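Local structure of TRAS1 ORF2p (Bombyx mori, 1WDU) at residues W115-V120 with P146-F151; R69-T74 with I85-H90; L219-R224 with N240-K245. The protein supplies, in this N-terminal domain, the endonuclease of a telomere-specific non-LTR retrotransposon, which probably nicks the target DNA before reverse transcription. The protein carries 1 engineered substitution. One frame throughout, in Å; residues are numbered along the deposited sequence.

Interaction 1 of 3, residues W115-V120 with P146-F151; sequences WEITLV and PKRLIF
Ile150 meets two side chains of the parallel neighbouring strand, Ile117 and Leu119. Its CG1 stands beside the backbone N (chi1 -58°), which carries CD1 back along the strand until it lies 3.8 Å from Ile117 CG2, the two isoleucines crossing at a slant. Leu119 instead runs side by side with Ile150, pointing the same way, with CD2 4.0 Å from Ile150 CB. Such branched aliphatic residues suit a buried sheet face. On the opposite face Thr118 and Leu149 are also aligned, Thr118 CB resting 3.6 Å from Leu149 CD2, while Val120 lies over a face of the Phe151 ring, modelled too tightly for its detail to be trusted. Between these faces the backbones are joined by Thr118 N to Arg148 O (2.9 Å), Ile150 N to Thr118 O (3.2 Å) and Val120 N to Ile150 O (2.9 Å). Arg148 CB and CG lie against Glu116 O, CB at 3.3 Å, and the bend at chi2 (-67°) keeps CD beside that oxygen as well. Trp115 CB then sits over one face of its guanidinium, 3.9 Å from Arg148 NH1; the indole itself turns away, takes Ile117 CD1 over the centre of its ring, and bonds through NE1 to Arg242 O. The pair is the parallel core of a beta-alpha-beta unit: helix 131-142 packs on Phe151 and Leu149, whereas strand 237-241 of the other sheet covers Ile117 and Ile150, and strands 105-111 and 204-212 continue the sheet beyond the two.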
loop_
_atom_site.group_PDB
_atom_site.type_symbol
_atom_site.label_atom_id
_atom_site.label_comp_id
_atom_site.label_asym_id
_atom_site.label_seq_id
_atom_site.Cartn_x
_atom_site.Cartn_y
_atom_site.Cartn_z
ATOM N N TRP A 115 -13.771 -8.712 -11.726
ATOM C CA TRP A 115 -14.030 -8.409 -10.323
ATOM C C TRP A 115 -14.043 -6.925 -9.984
ATOM O O TRP A 115 -13.879 -6.072 -10.850
ATOM C CB TRP A 115 -12.982 -9.104 -9.441
ATOM C CG TRP A 115 -11.562 -9.076 -9.983
ATOM C CD1 TRP A 115 -10.764 -10.159 -10.220
ATOM C CD2 TRP A 115 -10.775 -7.919 -10.329
ATOM N NE1 TRP A 115 -9.536 -9.755 -10.688
ATOM C CE2 TRP A 115 -9.515 -8.386 -10.766
ATOM C CE3 TRP A 115 -11.012 -6.535 -10.310
ATOM C CZ2 TRP A 115 -8.492 -7.519 -11.184
ATOM C CZ3 TRP A 115 -9.993 -5.672 -10.724
ATOM C CH2 TRP A 115 -8.750 -6.170 -11.155
ATOM N N GLU A 116 -14.254 -6.635 -8.704
ATOM C CA GLU A 116 -14.246 -5.267 -8.201
ATOM C C GLU A 116 -13.456 -5.326 -6.899
ATOM O O GLU A 116 -13.853 -6.011 -5.956
ATOM C CB GLU A 116 -15.660 -4.762 -7.933
ATOM C CG GLU A 116 -15.716 -3.251 -7.744
ATOM C CD GLU A 116 -17.133 -2.721 -7.636
ATOM O OE1 GLU A 116 -18.004 -3.216 -8.387
ATOM O OE2 GLU A 116 -17.373 -1.807 -6.814
ATOM N N ILE A 117 -12.336 -4.608 -6.857
ATOM C CA ILE A 117 -11.467 -4.611 -5.689
ATOM C C ILE A 117 -11.282 -3.248 -5.020
ATOM O O ILE A 117 -11.005 -2.247 -5.681
ATOM C CB ILE A 117 -10.075 -5.176 -6.080
ATOM C CG1 ILE A 117 -10.233 -6.608 -6.593
ATOM C CG2 ILE A 117 -9.121 -5.126 -4.890
ATOM C CD1 ILE A 117 -8.944 -7.260 -7.007
ATOM N N THR A 118 -11.444 -3.220 -3.700
ATOM C CA THR A 118 -11.260 -1.998 -2.932
ATOM C C THR A 118 -9.781 -1.973 -2.530
ATOM O O THR A 118 -9.286 -2.892 -1.871
ATOM C CB THR A 118 -12.141 -1.998 -1.667
ATOM O OG1 THR A 118 -13.512 -2.165 -2.045
ATOM C CG2 THR A 118 -11.993 -0.682 -0.900
ATOM N N LEU A 119 -9.076 -0.928 -2.947
ATOM C CA LEU A 119 -7.650 -0.788 -2.658
ATOM C C LEU A 119 -7.388 0.296 -1.636
ATOM O O LEU A 119 -8.083 1.302 -1.589
ATOM C CB LEU A 119 -6.875 -0.412 -3.922
ATOM C CG LEU A 119 -6.803 -1.384 -5.088
ATOM C CD1 LEU A 119 -6.263 -0.647 -6.304
ATOM C CD2 LEU A 119 -5.917 -2.569 -4.713
ATOM N N VAL A 120 -6.376 0.103 -0.811
ATOM C CA VAL A 120 -6.074 1.141 0.145
ATOM C C VAL A 120 -4.582 1.317 0.341
ATOM O O VAL A 120 -3.835 0.346 0.431
ATOM C CB VAL A 120 -6.809 0.894 1.501
ATOM C CG1 VAL A 120 -7.042 -0.565 1.696
ATOM C CG2 VAL A 120 -6.013 1.494 2.662
ATOM N N PRO A 146 -16.571 -7.567 3.762
ATOM C CA PRO A 146 -15.483 -8.446 4.209
ATOM C C PRO A 146 -14.763 -9.179 3.078
ATOM O O PRO A 146 -14.093 -10.189 3.311
ATOM C CB PRO A 146 -16.202 -9.412 5.132
ATOM C CG PRO A 146 -17.476 -9.632 4.381
ATOM C CD PRO A 146 -17.876 -8.221 3.977
ATOM N N LYS A 147 -14.905 -8.680 1.856
ATOM C CA LYS A 147 -14.263 -9.304 0.702
ATOM C C LYS A 147 -13.662 -8.277 -0.252
ATOM O O LYS A 147 -14.000 -7.095 -0.203
ATOM C CB LYS A 147 -15.275 -10.156 -0.072
ATOM C CG LYS A 147 -15.760 -11.402 0.652
ATOM C CD LYS A 147 -16.710 -12.214 -0.226
ATOM C CE LYS A 147 -17.980 -11.429 -0.562
ATOM N NZ LYS A 147 -18.947 -12.217 -1.389
ATOM N N ARG A 148 -12.764 -8.740 -1.117
ATOM C CA ARG A 148 -12.144 -7.876 -2.112
ATOM C C ARG A 148 -11.391 -6.680 -1.522
ATOM O O ARG A 148 -11.493 -5.569 -2.031
ATOM C CB ARG A 148 -13.224 -7.369 -3.070
ATOM C CG ARG A 148 -14.049 -8.469 -3.701
ATOM C CD ARG A 148 -13.196 -9.305 -4.628
ATOM N NE ARG A 148 -13.846 -10.565 -4.967
ATOM C CZ ARG A 148 -13.326 -11.469 -5.785
ATOM N NH1 ARG A 148 -12.146 -11.245 -6.346
ATOM N NH2 ARG A 148 -13.976 -12.597 -6.035
ATOM N N LEU A 149 -10.645 -6.900 -0.449
ATOM C CA LEU A 149 -9.887 -5.819 0.156
ATOM C C LEU A 149 -8.385 -6.077 0.075
ATOM O O LEU A 149 -7.935 -7.197 0.301
ATOM C CB LEU A 149 -10.277 -5.637 1.632
ATOM C CG LEU A 149 -11.722 -5.289 2.019
ATOM C CD1 LEU A 149 -11.763 -4.959 3.512
ATOM C CD2 LEU A 149 -12.227 -4.103 1.217
ATOM N N ILE A 150 -7.624 -5.039 -0.266
ATOM C CA ILE A 150 -6.160 -5.112 -0.327
ATOM C C ILE A 150 -5.613 -3.822 0.286
ATOM O O ILE A 150 -5.981 -2.723 -0.138
ATOM C CB ILE A 150 -5.603 -5.199 -1.774
ATOM C CG1 ILE A 150 -6.171 -6.415 -2.511
ATOM C CG2 ILE A 150 -4.081 -5.321 -1.725
ATOM C CD1 ILE A 150 -5.696 -6.518 -3.972
ATOM N N PHE A 151 -4.740 -3.964 1.279
ATOM C CA PHE A 151 -4.143 -2.819 1.957
ATOM C C PHE A 151 -2.654 -2.860 1.751
ATOM O O PHE A 151 -2.049 -3.926 1.787
ATOM C CB PHE A 151 -4.360 -2.859 3.476
ATOM C CG PHE A 151 -5.787 -2.726 3.911
ATOM C CD1 PHE A 151 -6.678 -3.784 3.759
ATOM C CD2 PHE A 151 -6.226 -1.554 4.534
ATOM C CE1 PHE A 151 -7.992 -3.680 4.228
ATOM C CE2 PHE A 151 -7.533 -1.438 5.001
ATOM C CZ PHE A 151 -8.419 -2.508 4.847
#

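Interaction 2 of 3, residues R69-T74 with I85-H90; sequences RVFQST and IAVFDH
Arg69 and Phe71 pair with Val87 and Ile85 in an antiparallel beta hairpin at one edge of the six-stranded sheet. Each pair is hydrogen-bonded both ways, among them Val87 N to Arg69 O at 2.8 Å and Phe71 N to Ile85 O at 2.9 Å; between them Val70 faces Ala86 as a non-hydrogen-bonded pair on the other side of the sheet. Phe71 leans across its partner strand. Its CB is 3.9 Å from Ile85 O, CD1 brings the ring edge to 3.5 Å from that same oxygen, nearly in the ring plane, and CE1 reaches Val87 CG2 at 3.9 Å. A large aromatic suits this place, since Val94 and Gln96 of strand 93-96 and Val108 of strand 105-111 also touch it. Arg69, on the same face, is long enough to bend at chi3 (-78°) and offer its guanidinium to the loop after the second strand. With a leucine in its place, the carbonyls of Asp89 and Leu92, both weakly bonded by NH2, would probably be left without that donor. Of these two weak bonds the one across the hairpin is straight but long: Arg69 NH2 meets Asp89 O edge-on, in the guanidinium plane, at 3.3 Å and 162°.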
loop_
_atom_site.group_PDB
_atom_site.type_symbol
_atom_site.label_atom_id
_atom_site.label_comp_id
_atom_site.label_asym_id
_atom_site.label_seq_id
_atom_site.Cartn_x
_atom_site.Cartn_y
_atom_site.Cartn_z
ATOM N N ARG A 69 -3.941 8.818 -13.271
ATOM C CA ARG A 69 -4.891 9.358 -12.310
ATOM C C ARG A 69 -4.353 9.125 -10.902
ATOM O O ARG A 69 -3.963 8.008 -10.547
ATOM C CB ARG A 69 -6.265 8.704 -12.500
ATOM C CG ARG A 69 -6.805 8.924 -13.907
ATOM C CD ARG A 69 -8.293 8.663 -14.059
ATOM N NE ARG A 69 -8.681 7.253 -14.153
ATOM C CZ ARG A 69 -7.951 6.295 -14.710
ATOM N NH1 ARG A 69 -6.759 6.580 -15.220
ATOM N NH2 ARG A 69 -8.433 5.057 -14.795
ATOM N N VAL A 70 -4.304 10.191 -10.109
ATOM C CA VAL A 70 -3.803 10.087 -8.750
ATOM C C VAL A 70 -4.861 10.471 -7.728
ATOM O O VAL A 70 -5.488 11.523 -7.827
ATOM C CB VAL A 70 -2.558 10.971 -8.543
ATOM C CG1 VAL A 70 -2.034 10.811 -7.114
ATOM C CG2 VAL A 70 -1.482 10.584 -9.546
ATOM N N PHE A 71 -5.053 9.601 -6.745
ATOM C CA PHE A 71 -6.033 9.825 -5.690
ATOM C C PHE A 71 -5.259 9.949 -4.403
ATOM O O PHE A 71 -4.519 9.042 -4.020
ATOM C CB PHE A 71 -7.012 8.656 -5.649
ATOM C CG PHE A 71 -7.663 8.409 -6.969
ATOM C CD1 PHE A 71 -6.989 7.702 -7.966
ATOM C CD2 PHE A 71 -8.898 8.986 -7.269
ATOM C CE1 PHE A 71 -7.529 7.582 -9.247
ATOM C CE2 PHE A 71 -9.447 8.872 -8.551
ATOM C CZ PHE A 71 -8.763 8.173 -9.539
ATOM N N GLN A 72 -5.427 11.088 -3.746
ATOM C CA GLN A 72 -4.699 11.379 -2.530
ATOM C C GLN A 72 -5.514 11.399 -1.258
ATOM O O GLN A 72 -6.736 11.543 -1.272
ATOM C CB GLN A 72 -4.002 12.724 -2.679
ATOM C CG GLN A 72 -3.225 12.862 -3.969
ATOM C CD GLN A 72 -2.534 14.204 -4.084
ATOM O OE1 GLN A 72 -3.150 15.246 -3.879
ATOM N NE2 GLN A 72 -1.252 14.186 -4.424
ATOM N N SER A 73 -4.800 11.251 -0.150
ATOM C CA SER A 73 -5.395 11.295 1.166
ATOM C C SER A 73 -5.518 12.785 1.486
ATOM O O SER A 73 -4.910 13.622 0.815
ATOM C CB SER A 73 -4.472 10.606 2.172
ATOM O OG SER A 73 -3.184 11.202 2.168
ATOM N N THR A 74 -6.299 13.113 2.507
ATOM C CA THR A 74 -6.503 14.501 2.903
ATOM C C THR A 74 -5.192 15.265 3.043
ATOM O O THR A 74 -4.310 14.867 3.807
ATOM C CB THR A 74 -7.247 14.577 4.236
ATOM O OG1 THR A 74 -8.390 13.715 4.184
ATOM C CG2 THR A 74 -7.702 16.008 4.506
ATOM N N ILE A 85 -2.868 6.847 -4.260
ATOM C CA ILE A 85 -2.978 5.696 -5.124
ATOM C C ILE A 85 -2.916 6.179 -6.572
ATOM O O ILE A 85 -3.733 6.994 -7.007
ATOM C CB ILE A 85 -4.287 4.929 -4.854
ATOM C CG1 ILE A 85 -4.245 4.337 -3.437
ATOM C CG2 ILE A 85 -4.477 3.844 -5.899
ATOM C CD1 ILE A 85 -5.508 3.589 -3.009
ATOM N N ALA A 86 -1.924 5.692 -7.309
ATOM C CA ALA A 86 -1.763 6.068 -8.712
ATOM C C ALA A 86 -2.268 4.957 -9.623
ATOM O O ALA A 86 -1.911 3.787 -9.466
ATOM C CB ALA A 86 -0.295 6.353 -9.013
ATOM N N VAL A 87 -3.113 5.324 -10.572
ATOM C CA VAL A 87 -3.642 4.362 -11.519
ATOM C C VAL A 87 -3.049 4.696 -12.883
ATOM O O VAL A 87 -3.367 5.732 -13.468
ATOM C CB VAL A 87 -5.183 4.427 -11.586
ATOM C CG1 VAL A 87 -5.700 3.386 -12.565
ATOM C CG2 VAL A 87 -5.778 4.185 -10.189
ATOM N N PHE A 88 -2.162 3.835 -13.370
ATOM C CA PHE A 88 -1.526 4.047 -14.668
ATOM C C PHE A 88 -2.354 3.446 -15.805
ATOM O O PHE A 88 -2.214 3.840 -16.965
ATOM C CB PHE A 88 -0.113 3.445 -14.677
ATOM C CG PHE A 88 0.765 3.956 -13.571
ATOM C CD1 PHE A 88 0.788 3.319 -12.327
ATOM C CD2 PHE A 88 1.521 5.107 -13.746
ATOM C CE1 PHE A 88 1.552 3.828 -11.270
ATOM C CE2 PHE A 88 2.285 5.626 -12.702
ATOM C CZ PHE A 88 2.299 4.985 -11.461
ATOM N N ASP A 89 -3.214 2.490 -15.470
ATOM C CA ASP A 89 -4.060 1.859 -16.468
ATOM C C ASP A 89 -5.169 2.844 -16.825
ATOM O O ASP A 89 -6.071 3.103 -16.028
ATOM C CB ASP A 89 -4.634 0.549 -15.918
ATOM C CG ASP A 89 -5.462 -0.204 -16.945
ATOM O OD1 ASP A 89 -5.456 -1.452 -16.912
ATOM O OD2 ASP A 89 -6.129 0.447 -17.775
ATOM N N HIS A 90 -5.078 3.390 -18.035
ATOM C CA HIS A 90 -6.017 4.386 -18.547
ATOM C C HIS A 90 -7.489 3.972 -18.644
ATOM O O HIS A 90 -8.378 4.813 -18.476
ATOM C CB HIS A 90 -5.523 4.872 -19.922
ATOM C CG HIS A 90 -6.349 5.971 -20.519
ATOM N ND1 HIS A 90 -7.640 5.780 -20.968
ATOM C CD2 HIS A 90 -6.066 7.279 -20.739
ATOM C CE1 HIS A 90 -8.117 6.920 -21.439
ATOM N NE2 HIS A 90 -7.182 7.846 -21.311
#

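Interaction 3 of 3, residues L219-R224 with N240-K245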
loop_
_atom_site.group_PDB
_atom_site.type_symbol
_atom_site.label_atom_id
_atom_site.label_comp_id
_atom_site.label_asym_id
_atom_site.label_seq_id
_atom_site.Cartn_x
_atom_site.Cartn_y
_atom_site.Cartn_z
ATOM N N LEU A 219 -5.761 -14.802 -6.005
ATOM C CA LEU A 219 -5.812 -13.783 -7.047
ATOM C C LEU A 219 -4.527 -12.962 -7.004
ATOM O O LEU A 219 -4.298 -12.112 -7.862
ATOM C CB LEU A 219 -7.007 -12.855 -6.826
ATOM C CG LEU A 219 -8.378 -13.234 -7.395
ATOM C CD1 LEU A 219 -8.684 -14.701 -7.141
ATOM C CD2 LEU A 219 -9.430 -12.340 -6.761
ATOM N N ILE A 220 -3.687 -13.231 -6.007
ATOM C CA ILE A 220 -2.446 -12.484 -5.839
ATOM C C ILE A 220 -1.211 -13.369 -5.793
ATOM O O ILE A 220 -1.214 -14.410 -5.145
ATOM C CB ILE A 220 -2.501 -11.638 -4.534
ATOM C CG1 ILE A 220 -3.572 -10.553 -4.667
ATOM C CG2 ILE A 220 -1.133 -11.039 -4.226
ATOM C CD1 ILE A 220 -3.795 -9.756 -3.407
ATOM N N ASP A 221 -0.151 -12.951 -6.477
ATOM C CA ASP A 221 1.091 -13.714 -6.470
ATOM C C ASP A 221 2.282 -12.852 -6.874
ATOM O O ASP A 221 2.115 -11.717 -7.324
ATOM C CB ASP A 221 0.975 -14.941 -7.393
ATOM C CG ASP A 221 0.910 -14.577 -8.870
ATOM O OD1 ASP A 221 1.946 -14.171 -9.437
ATOM O OD2 ASP A 221 -0.180 -14.703 -9.471
ATOM N N GLY A 222 3.483 -13.388 -6.688
ATOM C CA GLY A 222 4.681 -12.664 -7.054
ATOM C C GLY A 222 5.104 -11.568 -6.099
ATOM O O GLY A 222 5.915 -10.714 -6.467
ATOM N N TRP A 223 4.580 -11.583 -4.874
ATOM C CA TRP A 223 4.941 -10.558 -3.894
ATOM C C TRP A 223 6.432 -10.606 -3.639
ATOM O O TRP A 223 6.962 -11.618 -3.189
ATOM C CB TRP A 223 4.210 -10.769 -2.561
ATOM C CG TRP A 223 4.256 -9.544 -1.677
ATOM C CD1 TRP A 223 3.279 -8.598 -1.541
ATOM C CD2 TRP A 223 5.356 -9.101 -0.863
ATOM N NE1 TRP A 223 3.700 -7.598 -0.698
ATOM C CE2 TRP A 223 4.970 -7.879 -0.267
ATOM C CE3 TRP A 223 6.630 -9.618 -0.582
ATOM C CZ2 TRP A 223 5.815 -7.159 0.599
ATOM C CZ3 TRP A 223 7.473 -8.904 0.279
ATOM C CH2 TRP A 223 7.057 -7.684 0.860
ATOM N N ARG A 224 7.111 -9.506 -3.918
ATOM C CA ARG A 224 8.545 -9.442 -3.706
ATOM C C ARG A 224 8.953 -8.004 -3.462
ATOM O O ARG A 224 8.184 -7.076 -3.721
ATOM C CB ARG A 224 9.304 -9.997 -4.926
ATOM C CG ARG A 224 8.852 -9.425 -6.259
ATOM C CD ARG A 224 9.873 -9.638 -7.377
ATOM N NE ARG A 224 9.409 -9.069 -8.645
ATOM C CZ ARG A 224 10.194 -8.790 -9.688
ATOM N NH1 ARG A 224 11.502 -9.022 -9.634
ATOM N NH2 ARG A 224 9.669 -8.266 -10.791
ATOM N N ASN A 240 1.154 -9.161 -8.067
ATOM C CA ASN A 240 0.157 -9.194 -9.137
ATOM C C ASN A 240 -1.244 -9.588 -8.701
ATOM O O ASN A 240 -1.429 -10.297 -7.711
ATOM C CB ASN A 240 0.584 -10.184 -10.224
ATOM C CG ASN A 240 2.041 -10.058 -10.593
ATOM O OD1 ASN A 240 2.460 -9.070 -11.200
ATOM N ND2 ASN A 240 2.832 -11.062 -10.220
ATOM N N ILE A 241 -2.225 -9.120 -9.464
ATOM C CA ILE A 241 -3.626 -9.458 -9.239
ATOM C C ILE A 241 -4.091 -10.106 -10.546
ATOM O O ILE A 241 -4.116 -9.451 -11.593
ATOM C CB ILE A 241 -4.495 -8.221 -8.968
ATOM C CG1 ILE A 241 -3.975 -7.468 -7.742
ATOM C CG2 ILE A 241 -5.936 -8.658 -8.734
ATOM C CD1 ILE A 241 -4.758 -6.213 -7.416
ATOM N N ARG A 242 -4.430 -11.392 -10.481
ATOM C CA ARG A 242 -4.868 -12.148 -11.653
ATOM C C ARG A 242 -6.332 -12.571 -11.581
ATOM O O ARG A 242 -7.215 -11.748 -11.330
ATOM C CB ARG A 242 -3.997 -13.396 -11.819
ATOM C CG ARG A 242 -2.538 -13.109 -12.132
ATOM C CD ARG A 242 -1.713 -14.377 -12.016
ATOM N NE ARG A 242 -0.282 -14.140 -12.194
ATOM C CZ ARG A 242 0.280 -13.777 -13.342
ATOM N NH1 ARG A 242 -0.468 -13.604 -14.424
ATOM N NH2 ARG A 242 1.594 -13.598 -13.411
ATOM N N LEU A 243 -6.569 -13.862 -11.809
ATOM C CA LEU A 243 -7.912 -14.446 -11.778
ATOM C C LEU A 243 -7.918 -15.936 -11.400
ATOM O O LEU A 243 -8.809 -16.393 -10.682
ATOM C CB LEU A 243 -8.595 -14.251 -13.133
ATOM C CG LEU A 243 -9.151 -12.844 -13.351
ATOM C CD1 LEU A 243 -9.557 -12.635 -14.805
ATOM C CD2 LEU A 243 -10.335 -12.661 -12.427
ATOM N N GLN A 244 -6.925 -16.679 -11.889
ATOM C CA GLN A 244 -6.788 -18.114 -11.614
ATOM C C GLN A 244 -8.116 -18.816 -11.339
ATOM O O GLN A 244 -8.475 -19.043 -10.183
ATOM C CB GLN A 244 -5.836 -18.326 -10.434
ATOM N N LYS A 245 -8.836 -19.161 -12.404
ATOM C CA LYS A 245 -10.133 -19.833 -12.286
ATOM C C LYS A 245 -10.677 -20.250 -13.653
ATOM O O LYS A 245 -10.991 -21.449 -13.827
ATOM C CB LYS A 245 -11.133 -18.914 -11.589
ATOM O OXT LYS A 245 -10.792 -19.371 -14.533
#
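A beta hairpin, strands 220-225 and 237-241, brings Asp221 against Asn240 and Arg242. Asp221 N bonds to Asn240 O at 3.2 Å and Asn240 N returns to Asp221 O at 2.8 Å; two residues along each strand, beyond the non-hydrogen-bonded pair Ile220 and Ile241, Arg242 N reaches Leu219 O at 2.7 Å. The Asp221 carboxylate, set between its own backbone N and carbonyl carbon (chi1 69°), leans across to the partner strand and serves two side chains. OD2 makes a salt bridge with Arg242 NE at 2.8 Å; the N-H is bent away from the line, so its hydrogen bond is weak, yet the carboxylate lies at the edge of the guanidinium with the planes only 7° apart. OD1 takes a weak bond from Asn240 ND2 at 3.3 Å, the amide turned 53° out of the carboxylate plane. An acid suits this place because its two oxygens can receive both donors at once. In the four-layered alpha/beta sandwich of this DNase I-like domain, the hairpin ends one sheet, with 220-225 as its outermost strand. The face opposite the polar trio is apolar: Ile220 CG1 lies 4.4 Å from Ile241 CG1, and both isoleucines rest on Ile150 of the other sheet. Gly222 follows the pair with a positive phi, and a CB there would clash with Asn240 ND2, so the lack of a side chain fits twice over. Where the pairing stops, just before strand 220-225 and beyond strand 237-241, Leu219 CD1 is 3.9 Å from Leu243 O, while Leu243 packs on Ala114 and Trp115.

Overall arrangement
Along the chain the three contacts follow in series; none encloses or crosses another. Interaction 2 comes first and closes a short hairpin, interaction 1 then closes the right-handed excursion through helix 131-142, and interaction 3 closes the last hairpin at the C terminus. Interactions 2 and 3 involve the two outermost strands of the six-stranded sheet and stay about 10 Å apart at their nearest atoms. Interaction 1 belongs to the second sheet and touches both: Ile85 of interaction 2 packs on Leu119 and Val120, while Trp115 and Ile150 reach the C-terminal strand and tail of interaction 3. Through these touches interaction 1 sets its sheet face to face against the sheet that holds the other two.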